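Local atomic coordinates of ABC transporter (Thermotoga maritima, PDB entry 1JI0), a protein that binds ATP and, as a member of the ABC transporter superfamily, probably hydrolyses it to power the transport of branched-chain amino acids across the membrane. Residues T46-L49 against S50-G54; L85-E88 against G89-F93; E144-M147 against L148-R152; M163-P166 against S167-L170; I173-S176 against E177-V181. All blocks are in the same frame, centred on the assembly; numbering follows the deposited sequence.

Contacts 1, 2 and 4 meet at the γ-phosphate of ATP, bringing T46, E88, D164 and E165 together. T46 OG1 of contact 1 is modelled 2.4 Å from D164 OD2 of contact 4, a probable hydrogen bond whose length is doubtful. V86 O of contact 2 lies 3.0 Å from D164 N of contact 4, joining neighbouring strands of one sheet. Contacts 3 and 5 are helical and pack behind contact 4: Q146 CG of contact 3 is 3.3 Å from P166 O of contact 4, and V178 CG2 of contact 5 is 3.5 Å from L170 CD1 of contact 4. The side chains of Q146 and F179 lie about 12 and 13 Å from the ATP.

Contact 1: T46-L49 against S50-G54; sequences TTTL and SAIAG. With ATP (adenosine-5'-triphosphate), chain B.
T46 and S50 meet through one carbonyl oxygen that takes two bonds: S50 N reaches T46 O at 2.8 Å, and S50 OG reaches it at 3.0 Å. The hydroxyl comes from above the carbonyl plane, 43° out of it, S50 OG sitting beside its backbone N (chi1 -71°), a torsion that lays it over the preceding turn. The other helical bonds run from A51, I52 and A53 to T47, T48 and L49, the one between I52 N and T48 O being the straightest at 170°.

This is the first helix after the P-loop, residues 45-52, whose N-terminal end faces the phosphates. T47 OG1 donates to ATP O2A at 2.7 Å; T46 N also donates to ATP O2B, although modelled too close to carry weight. T46 OG1 probably bonds to D164, in a geometry left doubtful by the nearby γ-phosphate; T48 OG1 bonds to G44 O.

Apolar contact is slight: T48 CG2 and I52 CD1 lie side by side at 4.1 Å, on a flank that T48 packs against I22 and I52 against L7. At the far end G54, at positive phi, closes the helix with a Schellman motif, G54 N bonding A51 O at 2.8 Å.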
# COMPACT_ATOMS: atom_id res chain seq x y z
N THR A 46 -6.90 -6.92 3.49
CA THR A 46 -5.76 -6.92 4.40
C THR A 46 -5.09 -8.29 4.40
O THR A 46 -3.87 -8.39 4.50
CB THR A 46 -6.18 -6.59 5.84
OG1 THR A 46 -6.60 -5.22 5.91
CG2 THR A 46 -5.02 -6.79 6.82
N THR A 47 -5.90 -9.34 4.30
CA THR A 47 -5.38 -10.69 4.28
C THR A 47 -4.47 -10.85 3.06
O THR A 47 -3.39 -11.43 3.15
CB THR A 47 -6.52 -11.73 4.23
OG1 THR A 47 -7.32 -11.60 5.41
CG2 THR A 47 -5.96 -13.15 4.17
N THR A 48 -4.89 -10.30 1.92
CA THR A 48 -4.09 -10.39 0.71
C THR A 48 -2.72 -9.76 0.93
O THR A 48 -1.70 -10.37 0.60
CB THR A 48 -4.79 -9.71 -0.49
OG1 THR A 48 -6.01 -10.40 -0.76
CG2 THR A 48 -3.90 -9.75 -1.73
N LEU A 49 -2.70 -8.56 1.49
CA LEU A 49 -1.44 -7.86 1.74
C LEU A 49 -0.60 -8.60 2.78
O LEU A 49 0.63 -8.64 2.70
CB LEU A 49 -1.68 -6.44 2.25
CG LEU A 49 -2.40 -5.42 1.36
CD1 LEU A 49 -2.38 -4.07 2.05
CD2 LEU A 49 -1.71 -5.31 0.01
N SER A 50 -1.27 -9.18 3.78
CA SER A 50 -0.59 -9.91 4.83
C SER A 50 0.08 -11.14 4.25
O SER A 50 1.22 -11.45 4.58
CB SER A 50 -1.57 -10.33 5.93
OG SER A 50 -1.99 -9.20 6.68
N ALA A 51 -0.63 -11.85 3.37
CA ALA A 51 -0.08 -13.04 2.74
C ALA A 51 1.17 -12.63 1.96
O ALA A 51 2.24 -13.23 2.12
CB ALA A 51 -1.10 -13.66 1.81
N ILE A 52 1.05 -11.60 1.14
CA ILE A 52 2.18 -11.12 0.35
C ILE A 52 3.37 -10.80 1.24
O ILE A 52 4.51 -11.11 0.89
CB ILE A 52 1.80 -9.85 -0.47
CG1 ILE A 52 0.78 -10.21 -1.55
CG2 ILE A 52 3.04 -9.24 -1.09
CD1 ILE A 52 0.12 -9.00 -2.22
N ALA A 53 3.11 -10.17 2.39
CA ALA A 53 4.17 -9.80 3.33
C ALA A 53 4.61 -10.97 4.20
O ALA A 53 5.52 -10.84 5.03
CB ALA A 53 3.69 -8.65 4.21
N GLY A 54 3.96 -12.12 4.02
CA GLY A 54 4.30 -13.30 4.80
C GLY A 54 3.86 -13.24 6.25
O GLY A 54 4.51 -13.83 7.12
PG ATP B . -9.39 -4.37 6.47
O1G ATP B . -10.16 -3.32 7.17
O2G ATP B . -8.64 -3.92 5.29
O3G ATP B . -8.67 -5.29 7.42
PB ATP B . -10.42 -6.49 4.71
O1B ATP B . -11.64 -6.50 3.84
O2B ATP B . -9.12 -6.40 4.07
O3B ATP B . -10.55 -5.27 5.78
PA ATP B . -9.66 -8.97 6.08
O1A ATP B . -8.53 -8.51 6.90
O2A ATP B . -9.37 -9.90 4.95
O3A ATP B . -10.55 -7.72 5.63
O5' ATP B . -10.70 -9.64 7.04
C5' ATP B . -11.94 -10.16 6.55
C4' ATP B . -11.95 -11.64 6.53
O4' ATP B . -11.89 -12.09 7.92
C3' ATP B . -13.25 -12.20 6.00
O3' ATP B . -12.97 -13.23 5.03
C2' ATP B . -13.95 -12.71 7.22
O2' ATP B . -14.82 -13.81 6.98
C1' ATP B . -12.77 -13.20 8.07
N9 ATP B . -13.03 -13.44 9.54
C8 ATP B . -12.20 -13.17 10.60
N7 ATP B . -12.67 -13.48 11.78
C5 ATP B . -13.92 -13.99 11.48
C6 ATP B . -14.97 -14.52 12.30
N6 ATP B . -14.83 -14.59 13.61
N1 ATP B . -16.12 -14.96 11.71
C2 ATP B . -16.24 -14.89 10.37
N3 ATP B . -15.33 -14.42 9.49
C4 ATP B . -14.17 -13.98 10.12

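Contact 2: L85-E88 against G89-F93; sequences LVPE and GRRIF. With ATP (adenosine-5'-triphosphate), chain B.
P87 and R91 make the tight part of this loop. The proline ring lies over one face of the R91 guanidinium, with CB above the centre of the group, and P87 CG touches R91 CD at 3.5 Å. R91 reaches back because its chain is extended from CG to NE (chi2 171°, chi3 -165°), which carries the planar group past the pyrrolidine. On its way R91 NE comes within 3.1 Å of E88 O, but the N-H...O angle of 121° makes this a weak hydrogen bond.

The segment follows strand 83-86 and occupies the place of the Q-loop of ABC ATPases, with E88 probably standing where many relatives carry the glutamine. Its extended side chain ends at the nucleotide: E88 OE1 is modelled 2.8 Å from ATP O3G, and its approach to the phosphorus is too close to be trusted.

The looser side is bridged by water. P87 O accepts from water 2 at 2.7 Å, and that water accepts a weak bond from R91 N; water 1 links P87 O to R90 N, 2.8 Å from each. G89 is exposed there, with backbone angles that would press a side chain against E88 O. The R90 side chain points away from P87 and E88, its NH2 bonding to L168 O.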
# COMPACT_ATOMS: atom_id res chain seq x y z
N LEU A 85 5.37 -2.17 3.69
CA LEU A 85 3.94 -2.18 3.98
C LEU A 85 3.55 -1.14 5.02
O LEU A 85 4.14 -1.08 6.10
CB LEU A 85 3.51 -3.57 4.48
CG LEU A 85 2.13 -3.69 5.13
CD1 LEU A 85 1.04 -3.27 4.15
CD2 LEU A 85 1.90 -5.11 5.59
N VAL A 86 2.59 -0.29 4.67
CA VAL A 86 2.07 0.72 5.59
C VAL A 86 0.69 0.16 5.92
O VAL A 86 -0.29 0.40 5.20
CB VAL A 86 1.91 2.10 4.92
CG1 VAL A 86 1.45 3.12 5.95
CG2 VAL A 86 3.24 2.55 4.32
N PRO A 87 0.60 -0.61 7.02
CA PRO A 87 -0.63 -1.25 7.51
C PRO A 87 -1.69 -0.27 7.99
O PRO A 87 -1.44 0.93 8.06
CB PRO A 87 -0.12 -2.13 8.63
CG PRO A 87 0.93 -1.24 9.24
CD PRO A 87 1.67 -0.72 8.03
N GLU A 88 -2.86 -0.81 8.31
CA GLU A 88 -3.95 0.01 8.83
C GLU A 88 -3.59 0.38 10.26
O GLU A 88 -2.87 -0.37 10.94
CB GLU A 88 -5.27 -0.78 8.84
CG GLU A 88 -5.97 -0.87 7.50
CD GLU A 88 -7.29 -1.63 7.58
OE1 GLU A 88 -7.27 -2.86 7.78
OE2 GLU A 88 -8.35 -0.98 7.45
N GLY A 89 -4.08 1.52 10.73
CA GLY A 89 -3.79 1.93 12.08
C GLY A 89 -2.75 3.02 12.21
O GLY A 89 -2.31 3.32 13.32
N ARG A 90 -2.34 3.60 11.09
CA ARG A 90 -1.35 4.67 11.09
C ARG A 90 -0.29 4.39 12.15
O ARG A 90 0.05 5.27 12.94
CB ARG A 90 -2.03 6.01 11.39
CG ARG A 90 -3.39 6.19 10.72
CD ARG A 90 -4.19 7.28 11.41
NE ARG A 90 -5.59 7.30 10.97
CZ ARG A 90 -6.55 7.96 11.60
NH1 ARG A 90 -6.27 8.67 12.69
NH2 ARG A 90 -7.80 7.93 11.14
N ARG A 91 0.21 3.16 12.18
CA ARG A 91 1.22 2.77 13.16
C ARG A 91 2.46 3.64 13.08
O ARG A 91 3.12 3.72 12.04
CB ARG A 91 1.58 1.30 12.97
CG ARG A 91 0.38 0.39 13.11
CD ARG A 91 0.67 -1.04 12.72
NE ARG A 91 -0.57 -1.79 12.53
CZ ARG A 91 -0.63 -3.04 12.09
NH1 ARG A 91 0.49 -3.70 11.80
NH2 ARG A 91 -1.81 -3.63 11.93
N ILE A 92 2.77 4.29 14.19
CA ILE A 92 3.92 5.17 14.30
C ILE A 92 4.45 5.07 15.73
O ILE A 92 3.75 4.58 16.62
CB ILE A 92 3.49 6.64 13.99
CG1 ILE A 92 4.59 7.34 13.20
CG2 ILE A 92 3.20 7.39 15.28
CD1 ILE A 92 4.78 6.77 11.81
N PHE A 93 5.68 5.51 15.96
CA PHE A 93 6.24 5.46 17.31
C PHE A 93 6.13 6.83 17.96
O PHE A 93 6.94 7.71 17.72
CB PHE A 93 7.69 4.99 17.27
CG PHE A 93 7.83 3.57 16.83
CD1 PHE A 93 8.49 3.25 15.66
CD2 PHE A 93 7.27 2.55 17.59
CE1 PHE A 93 8.59 1.92 15.24
CE2 PHE A 93 7.36 1.22 17.18
CZ PHE A 93 8.02 0.91 16.00
PG ATP B . -9.39 -4.37 6.47
O1G ATP B . -10.16 -3.32 7.17
O2G ATP B . -8.64 -3.92 5.29
O3G ATP B . -8.67 -5.29 7.42
PB ATP B . -10.42 -6.49 4.71
O1B ATP B . -11.64 -6.50 3.84
O2B ATP B . -9.12 -6.40 4.07
O3B ATP B . -10.55 -5.27 5.78
PA ATP B . -9.66 -8.97 6.08
O1A ATP B . -8.53 -8.51 6.90
O2A ATP B . -9.37 -9.90 4.95
O3A ATP B . -10.55 -7.72 5.63
O5' ATP B . -10.70 -9.64 7.04
C5' ATP B . -11.94 -10.16 6.55
C4' ATP B . -11.95 -11.64 6.53
O4' ATP B . -11.89 -12.09 7.92
C3' ATP B . -13.25 -12.20 6.00
O3' ATP B . -12.97 -13.23 5.03
C2' ATP B . -13.95 -12.71 7.22
O2' ATP B . -14.82 -13.81 6.98
C1' ATP B . -12.77 -13.20 8.07
N9 ATP B . -13.03 -13.44 9.54
C8 ATP B . -12.20 -13.17 10.60
N7 ATP B . -12.67 -13.48 11.78
C5 ATP B . -13.92 -13.99 11.48
C6 ATP B . -14.97 -14.52 12.30
N6 ATP B . -14.83 -14.59 13.61
N1 ATP B . -16.12 -14.96 11.71
C2 ATP B . -16.24 -14.89 10.37
N3 ATP B . -15.33 -14.42 9.49
C4 ATP B . -14.17 -13.98 10.12
O HOH W 1 -2.90 3.32 8.37
O HOH W 2 0.24 2.50 9.45

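Contact 3: E144-M147 against L148-R152; sequences EQQM and LAIGR
The carboxamide of Q146 is the flat side-chain group that reaches the next turn of the helix, and it does so with its nitrogen end: NE2 lies 3.8 Å from I150 CG1 and equally far from I150 CD1. The two side chains cross at a slant, and the contact is polar nitrogen on hydrocarbon, without a bond. Its path explains this: CG is anti to the backbone N (chi1 177°) and the chain then bends at chi2 (59°), carrying the amide forward along the helix to I150. I150 CG1 also leans on the backbone, 3.3 Å from Q146 O.

Regular helical bonds tie the two halves. L148 N binds E144 O at 2.8 Å, but bent, with an N-H...O angle of 137°; A149 N to Q145 O is straighter. M147 O takes the amide of G151 at 2.9 Å.

E144 ends the LSGGE sequence, this protein's form of the ABC signature motif, at the start of the helix. Its OE1 accepts from S141 N, just ahead of the first turn, while OE2 makes a salt bridge with R132.

Helix 142-154 is packed on several sides: A149 and Q146 meet V86 of strand 83-86, L148 faces V98, N101 and L102 of helix 98-103, and M147 touches F126.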
# COMPACT_ATOMS: atom_id res chain seq x y z
N GLU A 144 -1.64 13.43 10.26
CA GLU A 144 -0.20 13.63 10.22
C GLU A 144 0.55 12.33 10.48
O GLU A 144 1.57 12.06 9.85
CB GLU A 144 0.19 14.69 11.25
CG GLU A 144 -0.51 16.02 11.01
CD GLU A 144 -0.24 17.02 12.11
OE1 GLU A 144 -0.67 16.78 13.26
OE2 GLU A 144 0.40 18.05 11.81
N GLN A 145 0.04 11.53 11.41
CA GLN A 145 0.67 10.26 11.74
C GLN A 145 0.63 9.34 10.52
O GLN A 145 1.60 8.62 10.24
CB GLN A 145 -0.03 9.60 12.92
CG GLN A 145 0.16 10.34 14.23
CD GLN A 145 -0.37 9.55 15.41
OE1 GLN A 145 -1.57 9.30 15.51
NE2 GLN A 145 0.52 9.14 16.30
N GLN A 146 -0.49 9.36 9.81
CA GLN A 146 -0.66 8.55 8.61
C GLN A 146 0.39 8.98 7.61
O GLN A 146 1.03 8.14 6.97
CB GLN A 146 -2.07 8.75 8.03
CG GLN A 146 -2.32 7.99 6.72
CD GLN A 146 -2.14 6.49 6.86
OE1 GLN A 146 -2.73 5.86 7.74
NE2 GLN A 146 -1.32 5.92 5.99
N MSE A 147 0.57 10.29 7.48
CA MSE A 147 1.55 10.84 6.56
C MSE A 147 2.96 10.47 7.02
O MSE A 147 3.86 10.29 6.20
CB MSE A 147 1.41 12.36 6.48
CG MSE A 147 0.02 12.83 6.05
SE MSE A 147 -0.52 12.20 4.27
CE MSE A 147 -0.41 13.88 3.30
N LEU A 148 3.14 10.37 8.33
CA LEU A 148 4.44 10.01 8.90
C LEU A 148 4.76 8.55 8.57
O LEU A 148 5.87 8.22 8.17
CB LEU A 148 4.45 10.23 10.42
CG LEU A 148 5.76 9.92 11.16
CD1 LEU A 148 6.92 10.55 10.44
CD2 LEU A 148 5.69 10.44 12.59
N ALA A 149 3.76 7.68 8.73
CA ALA A 149 3.92 6.26 8.44
C ALA A 149 4.34 6.08 6.98
O ALA A 149 5.23 5.28 6.66
CB ALA A 149 2.62 5.51 8.71
N ILE A 150 3.70 6.82 6.09
CA ILE A 150 4.02 6.76 4.67
C ILE A 150 5.43 7.29 4.43
O ILE A 150 6.17 6.74 3.61
CB ILE A 150 3.01 7.59 3.83
CG1 ILE A 150 1.62 6.95 3.90
CG2 ILE A 150 3.48 7.67 2.38
CD1 ILE A 150 0.55 7.77 3.23
N GLY A 151 5.80 8.36 5.12
CA GLY A 151 7.14 8.92 4.94
C GLY A 151 8.22 7.93 5.35
O GLY A 151 9.24 7.79 4.68
N ARG A 152 8.00 7.25 6.47
CA ARG A 152 8.96 6.27 6.97
C ARG A 152 9.21 5.19 5.93
O ARG A 152 10.36 4.82 5.67
CB ARG A 152 8.43 5.64 8.26
CG ARG A 152 9.35 4.58 8.86
CD ARG A 152 8.88 4.20 10.26
NE ARG A 152 7.56 3.60 10.26
CZ ARG A 152 6.82 3.41 11.35
NH1 ARG A 152 7.30 3.77 12.54
NH2 ARG A 152 5.63 2.83 11.27

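Contact 4: M163-P166 against S167-L170; sequences MDEP and SLGL. With ATP (adenosine-5'-triphosphate), chain B.
The end of the Walker B strand and the D-loop that follows it meet here, with E165 and L168 closing a type I turn. L168 N donates to E165 O at 3.2 Å with a straight N-H...O angle of 165°, yet it stands well above the carbonyl plane, 63° out of it. Beside this bond E165 CB and L168 CB touch at 3.9 Å. A type II turn follows at once, L170 N binding S167 O at 3.2 Å with G169 at positive phi, and L170 CD1 swings back to within 3.8 Å of P166 O. S167 OG, lying between its backbone N and carbonyl carbon, bonds to E196.

The acids point to the nucleotide: E165 OE2 lies 3.2 Å from ATP O1G, and D164 OD1 is 3.4 Å from ATP O2G, while D164 OD2 bonds to T46. Replacing E165 by an alanine would probably remove one of the carboxylates facing the γ-phosphate and leave K45 without the side chain it touches.

Acidic oxygens of E165, E88 and the γ-phosphate crowd together, a position in keeping with the glutamate after Walker B, which in relatives is thought to act on the attacking water.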
# COMPACT_ATOMS: atom_id res chain seq x y z
N MSE A 163 0.01 -0.27 0.70
CA MSE A 163 -0.69 0.57 1.66
C MSE A 163 -2.09 0.03 1.91
O MSE A 163 -2.84 -0.22 0.97
CB MSE A 163 -0.77 2.01 1.13
CG MSE A 163 0.57 2.60 0.71
SE MSE A 163 0.40 4.43 0.02
CE MSE A 163 1.18 4.19 -1.71
N ASP A 164 -2.43 -0.15 3.19
CA ASP A 164 -3.73 -0.68 3.56
C ASP A 164 -4.61 0.45 4.09
O ASP A 164 -4.37 0.98 5.18
CB ASP A 164 -3.59 -1.78 4.62
CG ASP A 164 -4.86 -2.60 4.80
OD1 ASP A 164 -5.88 -2.29 4.16
OD2 ASP A 164 -4.83 -3.57 5.58
N GLU A 165 -5.61 0.81 3.29
CA GLU A 165 -6.57 1.86 3.61
C GLU A 165 -5.92 3.12 4.16
O GLU A 165 -6.19 3.53 5.28
CB GLU A 165 -7.61 1.34 4.59
CG GLU A 165 -8.18 0.01 4.15
CD GLU A 165 -9.66 -0.08 4.35
OE1 GLU A 165 -10.35 0.90 4.02
OE2 GLU A 165 -10.14 -1.13 4.84
N PRO A 166 -5.06 3.76 3.36
CA PRO A 166 -4.33 4.99 3.72
C PRO A 166 -5.25 6.16 4.09
O PRO A 166 -4.84 7.06 4.82
CB PRO A 166 -3.53 5.31 2.45
CG PRO A 166 -3.45 3.99 1.73
CD PRO A 166 -4.78 3.38 1.97
N SER A 167 -6.48 6.15 3.58
CA SER A 167 -7.40 7.25 3.85
C SER A 167 -8.49 6.95 4.87
O SER A 167 -9.36 7.79 5.11
CB SER A 167 -8.07 7.71 2.55
OG SER A 167 -8.99 6.73 2.12
N LEU A 168 -8.46 5.76 5.46
CA LEU A 168 -9.47 5.37 6.44
C LEU A 168 -9.65 6.37 7.57
O LEU A 168 -8.68 6.77 8.21
CB LEU A 168 -9.13 4.00 7.04
CG LEU A 168 -10.16 3.40 8.01
CD1 LEU A 168 -11.52 3.29 7.34
CD2 LEU A 168 -9.68 2.03 8.48
N GLY A 169 -10.90 6.77 7.79
CA GLY A 169 -11.23 7.71 8.86
C GLY A 169 -10.72 9.13 8.77
O GLY A 169 -10.86 9.90 9.74
N LEU A 170 -10.15 9.52 7.65
CA LEU A 170 -9.64 10.88 7.53
C LEU A 170 -10.68 11.87 7.01
O LEU A 170 -11.68 11.48 6.39
CB LEU A 170 -8.42 10.91 6.62
CG LEU A 170 -7.17 10.17 7.12
CD1 LEU A 170 -6.03 10.39 6.13
CD2 LEU A 170 -6.77 10.68 8.51
PG ATP B . -9.39 -4.37 6.47
O1G ATP B . -10.16 -3.32 7.17
O2G ATP B . -8.64 -3.92 5.29
O3G ATP B . -8.67 -5.29 7.42
PB ATP B . -10.42 -6.49 4.71
O1B ATP B . -11.64 -6.50 3.84
O2B ATP B . -9.12 -6.40 4.07
O3B ATP B . -10.55 -5.27 5.78
PA ATP B . -9.66 -8.97 6.08
O1A ATP B . -8.53 -8.51 6.90
O2A ATP B . -9.37 -9.90 4.95
O3A ATP B . -10.55 -7.72 5.63
O5' ATP B . -10.70 -9.64 7.04
C5' ATP B . -11.94 -10.16 6.55
C4' ATP B . -11.95 -11.64 6.53
O4' ATP B . -11.89 -12.09 7.92
C3' ATP B . -13.25 -12.20 6.00
O3' ATP B . -12.97 -13.23 5.03
C2' ATP B . -13.95 -12.71 7.22
O2' ATP B . -14.82 -13.81 6.98
C1' ATP B . -12.77 -13.20 8.07
N9 ATP B . -13.03 -13.44 9.54
C8 ATP B . -12.20 -13.17 10.60
N7 ATP B . -12.67 -13.48 11.78
C5 ATP B . -13.92 -13.99 11.48
C6 ATP B . -14.97 -14.52 12.30
N6 ATP B . -14.83 -14.59 13.61
N1 ATP B . -16.12 -14.96 11.71
C2 ATP B . -16.24 -14.89 10.37
N3 ATP B . -15.33 -14.42 9.49
C4 ATP B . -14.17 -13.98 10.12

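Contact 5: I173-S176 against E177-V181; sequences ILVS and EVFEV
E177 lies back over the turn formed by I173 and L174. Its CB is 3.5 Å from I173 O, and CG closes on the same oxygen at 3.0 Å, a tight approach that follows from CG standing beside the backbone N (chi1 -61°). From there the chain runs extended: CD lies 3.6 Å from I173 O and beside I173 CD1, OE1 comes to 3.3 Å from L174 CD1, and OE2 stays at the margin of the isoleucine. The carboxylate therefore meets methyl groups here, and the polar bond to I173 O comes from the backbone, E177 N donating at 3.0 Å. An alanine in place of E177 would keep that backbone bond but would probably uncover I173 CD1 and L174 CD1, which the glutamate chain now crosses.

On the helix's other flank V175 and F179 lie side by side, V175 CG1 touching F179 CE2 at 3.8 Å. V178 N makes a short bond to L174 O, 2.7 Å at 158°, and V178 CG2 presses on that same oxygen.

This is an early part of helix 172-187, the crossover of the β-α-β unit between strands 160-164 and 192-196. The sheet lies on the F179 flank, where the ring packs on L194 and E196; V178 meets P166 and L170 of the preceding loop, and V181 reaches F126.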
# COMPACT_ATOMS: atom_id res chain seq x y z
N ILE A 173 -10.70 16.53 3.19
CA ILE A 173 -9.53 17.24 2.73
C ILE A 173 -8.25 16.40 2.89
O ILE A 173 -7.36 16.45 2.04
CB ILE A 173 -9.38 18.58 3.48
CG1 ILE A 173 -8.13 19.31 3.02
CG2 ILE A 173 -9.35 18.33 4.97
CD1 ILE A 173 -8.04 19.48 1.52
N LEU A 174 -8.16 15.62 3.96
CA LEU A 174 -7.00 14.77 4.17
C LEU A 174 -7.06 13.58 3.21
O LEU A 174 -6.04 13.17 2.65
CB LEU A 174 -6.93 14.26 5.62
CG LEU A 174 -6.43 15.24 6.69
CD1 LEU A 174 -5.21 15.99 6.17
CD2 LEU A 174 -7.52 16.23 7.05
N VAL A 175 -8.26 13.05 3.01
CA VAL A 175 -8.45 11.94 2.08
C VAL A 175 -7.93 12.38 0.73
O VAL A 175 -7.17 11.67 0.07
CB VAL A 175 -9.94 11.57 1.96
CG1 VAL A 175 -10.16 10.63 0.76
CG2 VAL A 175 -10.42 10.92 3.24
N SER A 176 -8.31 13.59 0.32
CA SER A 176 -7.87 14.14 -0.96
C SER A 176 -6.36 14.31 -1.00
O SER A 176 -5.73 14.02 -2.02
CB SER A 176 -8.56 15.49 -1.22
OG SER A 176 -8.05 16.10 -2.40
N GLU A 177 -5.76 14.78 0.09
CA GLU A 177 -4.32 14.97 0.11
C GLU A 177 -3.57 13.64 0.12
O GLU A 177 -2.51 13.51 -0.48
CB GLU A 177 -3.94 15.86 1.30
CG GLU A 177 -4.59 17.24 1.22
CD GLU A 177 -4.19 18.18 2.35
OE1 GLU A 177 -4.19 17.74 3.52
OE2 GLU A 177 -3.91 19.37 2.07
N VAL A 178 -4.13 12.64 0.78
CA VAL A 178 -3.53 11.31 0.82
C VAL A 178 -3.38 10.78 -0.61
O VAL A 178 -2.30 10.36 -1.02
CB VAL A 178 -4.42 10.32 1.61
CG1 VAL A 178 -4.01 8.88 1.33
CG2 VAL A 178 -4.33 10.62 3.09
N PHE A 179 -4.47 10.83 -1.38
CA PHE A 179 -4.45 10.33 -2.75
C PHE A 179 -3.57 11.14 -3.68
O PHE A 179 -2.99 10.60 -4.61
CB PHE A 179 -5.88 10.24 -3.30
CG PHE A 179 -6.64 9.07 -2.77
CD1 PHE A 179 -6.14 7.77 -2.92
CD2 PHE A 179 -7.84 9.24 -2.10
CE1 PHE A 179 -6.82 6.68 -2.41
CE2 PHE A 179 -8.54 8.16 -1.58
CZ PHE A 179 -8.03 6.87 -1.73
N GLU A 180 -3.46 12.44 -3.43
CA GLU A 180 -2.61 13.28 -4.25
C GLU A 180 -1.14 12.93 -3.99
O GLU A 180 -0.33 12.87 -4.91
CB GLU A 180 -2.90 14.75 -3.94
CG GLU A 180 -1.78 15.70 -4.27
CD GLU A 180 -2.18 17.15 -4.02
OE1 GLU A 180 -2.79 17.44 -2.97
OE2 GLU A 180 -1.86 18.01 -4.88
N VAL A 181 -0.80 12.67 -2.73
CA VAL A 181 0.57 12.31 -2.38
C VAL A 181 0.92 10.94 -2.98
O VAL A 181 2.04 10.72 -3.45
CB VAL A 181 0.77 12.32 -0.84
CG1 VAL A 181 1.05 10.92 -0.31
CG2 VAL A 181 1.93 13.25 -0.49